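Local coordinates for protein ATP-dependent RNA helicase HrpB (Escherichia coli, PDB 6EUD) that hydrolyses ATP to ADP and phosphate as a bacterial DEAH/RHA-type RNA helicase that binds single-stranded RNA, at residues Ser704-Ala708 and Thr745-Gly749. Residues are numbered along the deposited sequence; the frame is centred on the assembly and turned at random.
Sequences SELPA and TIAQG
E705, the last residue of helix 696-705, grips two successive amides of the turn that follows strand 745-746. Its backbone O accepts A747 N at 2.7 Å. Its carboxylate reaches the next amide, OE1 to Q748 N at 2.6 Å; the N-H meets the anti side of the oxygen, 28° out of the carboxylate plane. A bend at chi2 (-48°) folds the glutamate chain back so that OE1 and the main-chain O can serve the same turn. Q748 CG lies against the acid group, 3.6 Å from E705 CD, while its extended chain carries NE2 to the hydroxyl of Y650. Without the carboxylate, as with an alanine at E705, the Q748 amide would probably lose this acceptor and the turn one of its two ties.

On the apolar side, I746 CG2 meets CD of P707, whose rigid ring, lacking a backbone N-H, suits the extended chain past the helix end, at 4.0 Å. The branched isoleucine suits a buried site between the proline, I720, W646 and L753. A747, Q748 and G749 all take positive phi, a left-handed run that turns the chain after the strand and comes most easily to glycine. Outward, buried L706 gives a large apolar side chain to C642, A643 and W646, and its O accepts from R639. The arrangement is a helix C-terminus tied to a strand-end turn, joining helix 696-705 to the mixed sheet of strands 745-746 and 751-758 within the ATP-dependent helicase C-terminal family region.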
ATOM      1  N   SER A 704      30.915 -18.462  24.699  1.00 35.49           N
ATOM      2  CA  SER A 704      31.109 -19.901  24.612  1.00 40.51           C
ATOM      3  C   SER A 704      30.934 -20.462  23.188  1.00 40.65           C
ATOM      4  O   SER A 704      31.702 -21.333  22.759  1.00 40.51           O
ATOM      5  CB  SER A 704      30.140 -20.612  25.561  1.00 41.52           C
ATOM      6  OG  SER A 704      30.212 -22.002  25.329  1.00 47.20           O
ATOM      7  N   GLU A 705      29.927 -19.973  22.466  1.00 36.02           N
ATOM      8  CA  GLU A 705      29.594 -20.534  21.165  1.00 36.26           C
ATOM      9  C   GLU A 705      30.351 -19.871  20.026  1.00 33.94           C
ATOM     10  O   GLU A 705      30.609 -20.507  19.007  1.00 30.13           O
ATOM     11  CB  GLU A 705      28.092 -20.441  20.910  1.00 39.97           C
ATOM     12  CG  GLU A 705      27.262 -21.283  21.856  1.00 49.19           C
ATOM     13  CD  GLU A 705      27.787 -22.711  21.980  1.00 60.51           C
ATOM     14  OE1 GLU A 705      28.208 -23.296  20.955  1.00 60.02           O
ATOM     15  OE2 GLU A 705      27.776 -23.256  23.107  1.00 72.55           O
ATOM     16  N   LEU A 706      30.692 -18.594  20.199  1.00 30.65           N
ATOM     17  CA  LEU A 706      31.543 -17.892  19.241  1.00 30.31           C
ATOM     18  C   LEU A 706      32.689 -17.232  19.987  1.00 33.10           C
ATOM     19  O   LEU A 706      32.771 -16.009  20.047  1.00 30.07           O
ATOM     20  CB  LEU A 706      30.762 -16.842  18.448  1.00 28.15           C
ATOM     21  CG  LEU A 706      29.795 -17.319  17.354  1.00 30.68           C
ATOM     22  CD1 LEU A 706      28.476 -17.864  17.940  1.00 31.25           C
ATOM     23  CD2 LEU A 706      29.503 -16.171  16.384  1.00 30.83           C
ATOM     24  N   PRO A 707      33.580 -18.055  20.549  1.00 34.87           N
ATOM     25  CA  PRO A 707      34.649 -17.589  21.436  1.00 32.53           C
ATOM     26  C   PRO A 707      35.691 -16.757  20.698  1.00 33.68           C
ATOM     27  O   PRO A 707      35.925 -17.001  19.502  1.00 33.52           O
ATOM     28  CB  PRO A 707      35.268 -18.897  21.944  1.00 27.17           C
ATOM     29  CG  PRO A 707      35.072 -19.858  20.782  1.00 27.24           C
ATOM     30  CD  PRO A 707      33.715 -19.494  20.213  1.00 26.78           C
ATOM     31  N   ALA A 708      36.317 -15.809  21.397  1.00 32.11           N
ATOM     32  CA  ALA A 708      37.341 -14.973  20.782  1.00 31.64           C
ATOM     33  C   ALA A 708      38.593 -15.779  20.524  1.00 34.93           C
ATOM     34  O   ALA A 708      39.308 -15.511  19.558  1.00 38.65           O
ATOM     35  CB  ALA A 708      37.668 -13.752  21.660  1.00 30.17           C
ATOM     36  N   THR A 745      35.252 -27.038  15.818  1.00 32.42           N
ATOM     37  CA  THR A 745      34.014 -26.384  15.431  1.00 31.67           C
ATOM     38  C   THR A 745      33.517 -25.472  16.527  1.00 37.88           C
ATOM     39  O   THR A 745      33.797 -25.697  17.699  1.00 36.54           O
ATOM     40  CB  THR A 745      32.876 -27.376  15.113  1.00 44.74           C
ATOM     41  OG1 THR A 745      32.557 -28.131  16.288  1.00 45.68           O
ATOM     42  CG2 THR A 745      33.260 -28.303  13.986  1.00 34.01           C
ATOM     43  N   ILE A 746      32.763 -24.449  16.135  1.00 31.64           N
ATOM     44  CA  ILE A 746      32.122 -23.555  17.081  1.00 31.48           C
ATOM     45  C   ILE A 746      30.620 -23.532  16.795  1.00 32.97           C
ATOM     46  O   ILE A 746      30.146 -24.323  15.979  1.00 30.09           O
ATOM     47  CB  ILE A 746      32.703 -22.139  16.989  1.00 31.39           C
ATOM     48  CG1 ILE A 746      32.460 -21.567  15.590  1.00 28.21           C
ATOM     49  CG2 ILE A 746      34.177 -22.167  17.296  1.00 28.08           C
ATOM     50  CD1 ILE A 746      33.082 -20.215  15.386  1.00 30.90           C
ATOM     51  N   ALA A 747      29.889 -22.623  17.450  1.00 30.23           N
ATOM     52  CA  ALA A 747      28.460 -22.416  17.199  1.00 30.63           C
ATOM     53  C   ALA A 747      27.653 -23.704  17.393  1.00 30.08           C
ATOM     54  O   ALA A 747      26.987 -24.166  16.476  1.00 34.59           O
ATOM     55  CB  ALA A 747      28.247 -21.844  15.776  1.00 30.57           C
ATOM     56  N   GLN A 748      27.728 -24.284  18.591  1.00 30.70           N
ATOM     57  CA  GLN A 748      27.047 -25.540  18.909  1.00 32.23           C
ATOM     58  C   GLN A 748      27.372 -26.644  17.908  1.00 35.37           C
ATOM     59  O   GLN A 748      26.492 -27.423  17.528  1.00 35.73           O
ATOM     60  CB  GLN A 748      25.522 -25.315  18.989  1.00 32.63           C
ATOM     61  CG  GLN A 748      25.146 -24.294  20.069  1.00 38.91           C
ATOM     62  CD  GLN A 748      23.654 -24.046  20.202  1.00 43.24           C
ATOM     63  OE1 GLN A 748      22.830 -24.772  19.642  1.00 52.35           O
ATOM     64  NE2 GLN A 748      23.299 -22.995  20.935  1.00 42.25           N
ATOM     65  N   GLY A 749      28.630 -26.705  17.466  1.00 36.34           N
ATOM     66  CA  GLY A 749      29.056 -27.758  16.543  1.00 33.84           C
ATOM     67  C   GLY A 749      28.648 -27.585  15.083  1.00 33.94           C
ATOM     68  O   GLY A 749      28.839 -28.467  14.265  1.00 41.43           O
TER